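Local atomic coordinates of FAD dependent oxidoreductase domain-containing protein (PDB entry 3C4N), a protein that binds ADP in a Rossmann-type nucleotide site and probably acts as an FAD-dependent oxidoreductase of the ETF-QO/FixC family. Residues L106-L116 against S173-Q181; Q362-L373 against A386-V394. All blocks are in the same frame, centred on the assembly; numbering follows the deposited sequence.

Interaction 1 (L106-L116 against S173-Q181); sequences LLGALGSGKTL and SLALLAAQQ
L177 reaches from helix 171-183 into the curl of chain that follows helix 96-107. Its CG lies anti to the backbone N (chi1 166°), which carries both methyls toward the curl. CD1 rests against the base of K114, 3.6 Å from K114 CB, and CD2 lies 4.0 Å from L116 CG. L110 runs past L177 in the opposite direction. Its CD1 meets three side chains: L177, L174 and A178. One turn back along the helix, L174 forks between partners: CD2 is 3.8 Å from L106 CD1, whose side chain crosses at about a right angle, and CD1 touches L110 and L116. No hydrogen bond spans the contact. At the Q181 end, S112 CB and the aliphatic part of K114 lie against the Q181 side chain. The curl is shaped from within. A109 is the C-prime residue of a Schellman motif that ends helix 96-107, and S112 OG bonds back to A109 O at 3.0 Å. G184 of the second subunit packs on K114 and Q181. F53 and Y54 of helix 46-58 and L384 of helix 379-398 pack on L110, and Y169 of strand 167-169 lies against L106 and L174.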
# COMPACT_ATOMS: atom_id res chain seq x y z
N LEU A 106 -14.97 15.90 -7.07
CA LEU A 106 -15.20 14.81 -8.01
C LEU A 106 -14.74 15.15 -9.42
O LEU A 106 -13.88 14.47 -9.98
CB LEU A 106 -16.69 14.44 -8.02
CG LEU A 106 -17.22 13.25 -7.20
CD1 LEU A 106 -16.31 12.88 -6.08
CD2 LEU A 106 -18.60 13.58 -6.70
N LEU A 107 -15.29 16.22 -9.99
CA LEU A 107 -14.92 16.63 -11.35
C LEU A 107 -13.45 17.05 -11.45
O LEU A 107 -12.86 16.98 -12.52
CB LEU A 107 -15.81 17.78 -11.82
CG LEU A 107 -17.32 17.51 -11.90
CD1 LEU A 107 -18.02 18.80 -12.28
CD2 LEU A 107 -17.62 16.42 -12.90
N GLY A 108 -12.86 17.49 -10.34
CA GLY A 108 -11.47 17.90 -10.37
C GLY A 108 -10.53 16.81 -9.88
O GLY A 108 -9.34 17.04 -9.68
N ALA A 109 -11.09 15.61 -9.68
CA ALA A 109 -10.32 14.46 -9.20
C ALA A 109 -9.51 14.79 -7.93
O ALA A 109 -8.38 14.34 -7.79
CB ALA A 109 -9.40 13.96 -10.31
N LEU A 110 -10.11 15.56 -7.02
CA LEU A 110 -9.47 15.96 -5.76
C LEU A 110 -8.32 16.93 -5.99
O LEU A 110 -7.54 17.21 -5.08
CB LEU A 110 -8.94 14.73 -5.01
CG LEU A 110 -9.94 13.58 -4.78
CD1 LEU A 110 -9.24 12.36 -4.19
CD2 LEU A 110 -11.03 14.09 -3.87
N GLY A 111 -8.21 17.42 -7.22
CA GLY A 111 -7.14 18.34 -7.56
C GLY A 111 -5.77 17.69 -7.53
O GLY A 111 -4.79 18.32 -7.16
N SER A 112 -5.70 16.42 -7.94
CA SER A 112 -4.44 15.68 -7.93
C SER A 112 -3.87 15.47 -9.32
O SER A 112 -2.95 14.67 -9.50
CB SER A 112 -4.66 14.31 -7.31
OG SER A 112 -5.49 13.54 -8.16
N GLY A 113 -4.41 16.18 -10.30
CA GLY A 113 -3.93 16.02 -11.66
C GLY A 113 -4.13 14.60 -12.14
O GLY A 113 -3.62 14.22 -13.20
N LYS A 114 -4.86 13.80 -11.38
CA LYS A 114 -5.10 12.41 -11.75
C LYS A 114 -6.42 12.25 -12.52
O LYS A 114 -7.20 13.19 -12.66
CB LYS A 114 -5.11 11.52 -10.50
CG LYS A 114 -3.75 11.31 -9.84
CD LYS A 114 -2.79 10.60 -10.78
CE LYS A 114 -1.47 10.20 -10.10
NZ LYS A 114 -0.53 11.32 -9.91
N THR A 115 -6.64 11.03 -13.00
CA THR A 115 -7.84 10.70 -13.75
C THR A 115 -8.92 10.05 -12.89
O THR A 115 -8.66 9.06 -12.18
CB THR A 115 -7.50 9.76 -14.93
OG1 THR A 115 -8.71 9.34 -15.59
CG2 THR A 115 -6.75 8.54 -14.43
N LEU A 116 -10.12 10.62 -12.95
CA LEU A 116 -11.26 10.10 -12.21
C LEU A 116 -12.47 10.15 -13.13
O LEU A 116 -13.03 11.21 -13.37
CB LEU A 116 -11.52 10.96 -10.96
CG LEU A 116 -12.07 10.20 -9.75
CD1 LEU A 116 -13.06 11.10 -9.02
CD2 LEU A 116 -12.76 8.93 -10.18
N SER A 173 -13.01 3.64 -7.34
CA SER A 173 -11.93 4.38 -7.98
C SER A 173 -11.58 5.64 -7.18
O SER A 173 -10.41 6.01 -7.09
CB SER A 173 -12.33 4.80 -9.39
OG SER A 173 -12.38 3.67 -10.24
N LEU A 174 -12.59 6.29 -6.61
CA LEU A 174 -12.38 7.50 -5.82
C LEU A 174 -11.51 7.17 -4.63
O LEU A 174 -10.50 7.82 -4.39
CB LEU A 174 -13.72 8.06 -5.34
CG LEU A 174 -13.65 9.26 -4.39
CD1 LEU A 174 -12.74 10.31 -4.99
CD2 LEU A 174 -15.06 9.87 -4.13
N ALA A 175 -11.91 6.14 -3.90
CA ALA A 175 -11.19 5.69 -2.71
C ALA A 175 -9.74 5.30 -3.03
O ALA A 175 -8.82 5.77 -2.37
CB ALA A 175 -11.93 4.52 -2.07
N LEU A 176 -9.55 4.43 -4.02
CA LEU A 176 -8.21 3.99 -4.42
C LEU A 176 -7.33 5.20 -4.74
O LEU A 176 -6.20 5.30 -4.28
CB LEU A 176 -8.28 3.09 -5.66
CG LEU A 176 -6.92 2.53 -6.09
CD1 LEU A 176 -6.37 1.68 -4.96
CD2 LEU A 176 -7.04 1.70 -7.38
N LEU A 177 -7.87 6.11 -5.55
CA LEU A 177 -7.17 7.32 -5.93
C LEU A 177 -6.72 8.08 -4.69
O LEU A 177 -5.59 8.53 -4.60
CB LEU A 177 -8.06 8.23 -6.77
CG LEU A 177 -7.58 9.66 -6.96
CD1 LEU A 177 -6.22 9.68 -7.65
CD2 LEU A 177 -8.59 10.41 -7.78
N ALA A 178 -7.63 8.22 -3.74
CA ALA A 178 -7.33 8.95 -2.53
C ALA A 178 -6.26 8.22 -1.75
O ALA A 178 -5.31 8.85 -1.27
CB ALA A 178 -8.59 9.10 -1.69
N ALA A 179 -6.39 6.91 -1.61
CA ALA A 179 -5.38 6.17 -0.86
C ALA A 179 -4.03 6.31 -1.58
O ALA A 179 -3.03 6.66 -0.97
CB ALA A 179 -5.78 4.70 -0.74
N GLN A 180 -4.02 6.05 -2.89
CA GLN A 180 -2.78 6.15 -3.65
C GLN A 180 -2.05 7.46 -3.41
O GLN A 180 -0.88 7.48 -3.02
CB GLN A 180 -3.07 5.96 -5.13
CG GLN A 180 -3.44 4.53 -5.44
CD GLN A 180 -3.65 4.29 -6.90
OE1 GLN A 180 -4.16 5.16 -7.61
NE2 GLN A 180 -3.26 3.10 -7.36
N GLN A 181 -2.76 8.56 -3.64
CA GLN A 181 -2.24 9.91 -3.45
C GLN A 181 -1.75 10.12 -2.01
O GLN A 181 -0.75 10.79 -1.80
CB GLN A 181 -3.31 10.95 -3.80
CG GLN A 181 -3.58 11.14 -5.29
CD GLN A 181 -2.30 11.36 -6.08
OE1 GLN A 181 -1.69 10.41 -6.56
NE2 GLN A 181 -1.89 12.62 -6.22

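Interaction 2 (Q362-L373 against A386-V394); sequences QAEELAPGLHLL and AAHELAQRV
L390 of helix 379-398 is the main bump, and it fills the hollow between A363, H371 and L373. Those three belong to the antiparallel hairpin 362-374, at the edge of the Rossmann-type sheet, and the helix packs along it, nearly antiparallel to strand 370-373. The short axes make an angle of 170° and lie 10.2 Å apart. Strand 362-365 comes closer, at 8.0 Å, where small A363 faces the helix. A363 CB sits 4.2 Å from L390 CB. L373 fills the next hollow: its CD1 comes within 4.1 Å of A386 O, and CD2 packs loosely beside A387 CB. L373 touches M47, an ADP-binding residue, so this packing backs onto the nucleotide site. C51 of helix 46-58 and I229 of strand 227-230 border L390.

R393 closes the contact on its solvent side. Its guanidinium meets A363 CB with an edge, NH2 being 3.6 Å away. It grips E389 side-on through NE and NH2, with the carboxylate close to the guanidinium plane. With the guanidinium gone, as in an alanine here, E389 would probably lose its charged mate and A363 and H371 part of their cover. Chi1 of H371 (-59°) sets CG anti to the carbonyl carbon, and chi2 near 90° turns one ring face to the helix. L390 CD1 and V394 CG2 both lie over that face, and V394 CG2 makes a CH-pi contact 4.2 Å from the ring centroid.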
# COMPACT_ATOMS: atom_id res chain seq x y z
N GLN A 362 -21.04 12.43 8.54
CA GLN A 362 -20.73 13.29 9.68
C GLN A 362 -19.49 12.82 10.43
O GLN A 362 -18.98 11.72 10.21
CB GLN A 362 -21.91 13.29 10.67
CG GLN A 362 -22.22 11.90 11.26
CD GLN A 362 -23.11 11.93 12.50
OE1 GLN A 362 -24.30 12.26 12.43
NE2 GLN A 362 -22.52 11.58 13.65
N ALA A 363 -19.00 13.66 11.32
CA ALA A 363 -17.85 13.33 12.13
C ALA A 363 -18.10 13.86 13.55
O ALA A 363 -18.93 14.75 13.75
CB ALA A 363 -16.60 13.95 11.54
N GLU A 364 -17.40 13.31 14.53
CA GLU A 364 -17.58 13.79 15.87
C GLU A 364 -16.39 13.34 16.71
O GLU A 364 -15.77 12.32 16.43
CB GLU A 364 -18.89 13.24 16.44
CG GLU A 364 -18.88 11.75 16.71
CD GLU A 364 -20.28 11.20 16.96
OE1 GLU A 364 -21.02 11.75 17.82
OE2 GLU A 364 -20.63 10.19 16.31
N GLU A 365 -16.05 14.12 17.73
CA GLU A 365 -14.94 13.75 18.59
C GLU A 365 -15.57 13.17 19.86
O GLU A 365 -16.06 13.91 20.71
CB GLU A 365 -14.07 14.98 18.90
CG GLU A 365 -12.71 14.64 19.51
CD GLU A 365 -11.88 15.87 19.90
OE1 GLU A 365 -12.46 16.95 20.14
OE2 GLU A 365 -10.63 15.74 20.00
N LEU A 366 -15.57 11.84 19.95
CA LEU A 366 -16.15 11.11 21.08
C LEU A 366 -15.29 11.17 22.34
O LEU A 366 -15.71 10.72 23.41
CB LEU A 366 -16.38 9.65 20.70
CG LEU A 366 -17.33 9.41 19.52
CD1 LEU A 366 -17.43 7.90 19.21
CD2 LEU A 366 -18.68 9.98 19.88
N ALA A 367 -14.09 11.71 22.20
CA ALA A 367 -13.17 11.83 23.31
C ALA A 367 -11.96 12.57 22.79
O ALA A 367 -11.73 12.64 21.58
CB ALA A 367 -12.77 10.46 23.82
N PRO A 368 -11.16 13.14 23.69
CA PRO A 368 -9.97 13.87 23.26
C PRO A 368 -9.15 13.11 22.23
O PRO A 368 -8.68 12.00 22.49
CB PRO A 368 -9.23 14.09 24.58
CG PRO A 368 -10.37 14.33 25.54
CD PRO A 368 -11.32 13.20 25.16
N GLY A 369 -8.99 13.71 21.05
CA GLY A 369 -8.21 13.10 19.99
C GLY A 369 -8.85 11.92 19.28
O GLY A 369 -8.24 11.34 18.38
N LEU A 370 -10.07 11.56 19.68
CA LEU A 370 -10.78 10.44 19.08
C LEU A 370 -11.98 10.88 18.23
O LEU A 370 -12.94 11.46 18.76
CB LEU A 370 -11.27 9.48 20.17
CG LEU A 370 -11.88 8.19 19.64
CD1 LEU A 370 -10.79 7.36 18.96
CD2 LEU A 370 -12.49 7.39 20.78
N HIS A 371 -11.92 10.62 16.93
CA HIS A 371 -13.00 10.99 16.01
C HIS A 371 -13.66 9.81 15.33
O HIS A 371 -12.98 8.87 14.92
CB HIS A 371 -12.49 11.94 14.92
CG HIS A 371 -11.90 13.20 15.46
ND1 HIS A 371 -10.58 13.31 15.81
CD2 HIS A 371 -12.48 14.39 15.77
CE1 HIS A 371 -10.36 14.51 16.31
NE2 HIS A 371 -11.49 15.19 16.30
N LEU A 372 -14.98 9.88 15.20
CA LEU A 372 -15.73 8.83 14.52
C LEU A 372 -16.28 9.41 13.21
O LEU A 372 -17.15 10.28 13.22
CB LEU A 372 -16.87 8.33 15.42
CG LEU A 372 -17.89 7.39 14.77
CD1 LEU A 372 -17.22 6.11 14.30
CD2 LEU A 372 -18.97 7.07 15.78
N LEU A 373 -15.76 8.91 12.09
CA LEU A 373 -16.15 9.35 10.75
C LEU A 373 -17.19 8.41 10.17
O LEU A 373 -16.97 7.21 10.07
CB LEU A 373 -14.92 9.34 9.83
CG LEU A 373 -15.03 9.79 8.36
CD1 LEU A 373 -15.72 11.14 8.29
CD2 LEU A 373 -13.63 9.88 7.74
N ALA A 386 -17.34 15.71 4.29
CA ALA A 386 -17.23 15.35 5.70
C ALA A 386 -15.81 14.89 6.07
O ALA A 386 -15.37 15.10 7.20
CB ALA A 386 -18.26 14.28 6.06
N ALA A 387 -15.10 14.29 5.11
CA ALA A 387 -13.73 13.84 5.38
C ALA A 387 -12.78 15.03 5.38
O ALA A 387 -11.81 15.06 6.13
CB ALA A 387 -13.29 12.80 4.34
N HIS A 388 -13.06 16.01 4.53
CA HIS A 388 -12.22 17.20 4.45
C HIS A 388 -12.42 18.12 5.65
O HIS A 388 -11.47 18.72 6.14
CB HIS A 388 -12.54 17.98 3.18
CG HIS A 388 -11.76 19.25 3.05
ND1 HIS A 388 -12.34 20.49 3.20
CD2 HIS A 388 -10.46 19.47 2.78
CE1 HIS A 388 -11.42 21.43 3.02
NE2 HIS A 388 -10.27 20.84 2.77
N GLU A 389 -13.67 18.22 6.11
CA GLU A 389 -14.04 19.03 7.26
C GLU A 389 -13.30 18.47 8.48
O GLU A 389 -12.70 19.22 9.25
CB GLU A 389 -15.57 18.94 7.46
CG GLU A 389 -16.25 20.02 8.31
CD GLU A 389 -16.15 19.79 9.82
OE1 GLU A 389 -16.26 18.62 10.26
OE2 GLU A 389 -15.98 20.78 10.57
N LEU A 390 -13.30 17.15 8.62
CA LEU A 390 -12.62 16.52 9.75
C LEU A 390 -11.13 16.73 9.66
O LEU A 390 -10.46 16.94 10.68
CB LEU A 390 -12.92 15.02 9.81
CG LEU A 390 -12.13 14.27 10.89
CD1 LEU A 390 -12.46 14.86 12.26
CD2 LEU A 390 -12.43 12.78 10.84
N ALA A 391 -10.60 16.68 8.44
CA ALA A 391 -9.16 16.88 8.24
C ALA A 391 -8.74 18.28 8.68
O ALA A 391 -7.73 18.44 9.37
CB ALA A 391 -8.78 16.64 6.78
N GLN A 392 -9.52 19.28 8.29
CA GLN A 392 -9.24 20.67 8.66
C GLN A 392 -9.18 20.81 10.17
O GLN A 392 -8.19 21.32 10.71
CB GLN A 392 -10.32 21.61 8.09
CG GLN A 392 -10.18 21.89 6.59
CD GLN A 392 -11.34 22.72 6.00
OE1 GLN A 392 -12.50 22.29 6.01
NE2 GLN A 392 -11.02 23.90 5.46
N ARG A 393 -10.21 20.35 10.86
CA ARG A 393 -10.25 20.45 12.32
C ARG A 393 -9.10 19.72 13.00
O ARG A 393 -8.50 20.25 13.93
CB ARG A 393 -11.61 19.96 12.85
CG ARG A 393 -12.76 20.89 12.46
CD ARG A 393 -14.10 20.57 13.14
NE ARG A 393 -14.74 19.37 12.62
CZ ARG A 393 -14.67 18.18 13.21
NH1 ARG A 393 -13.99 18.05 14.34
NH2 ARG A 393 -15.29 17.13 12.66
N VAL A 394 -8.78 18.51 12.54
CA VAL A 394 -7.69 17.75 13.14
C VAL A 394 -6.37 18.47 12.93
O VAL A 394 -5.52 18.54 13.83
CB VAL A 394 -7.61 16.33 12.52
CG1 VAL A 394 -6.36 15.60 13.02
CG2 VAL A 394 -8.85 15.54 12.89

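Overall arrangement
Interaction 1 closes before interaction 2 opens along the chain. Their centres are 21 Å apart, and about 8 Å separates their nearest atoms, so they do not touch. Helices 46-58 and 379-398 bridge them. Helix 379-398 supplies one side of interaction 2, and its L384 packs on L106 and L110 of interaction 1. Helix 46-58 touches both contacts and begins within the glycine-rich segment that fits a GxGxxG pattern. Interaction 2 lies at the hairpin edge of the nucleotide-binding sheet, with the L373 side chain about 6 Å from the bound ADP. In interaction 1 the L174 side chain is about 9 Å from it. Both contacts thus pack around the helices beside the nucleotide site, and interaction 1 also borders the second subunit.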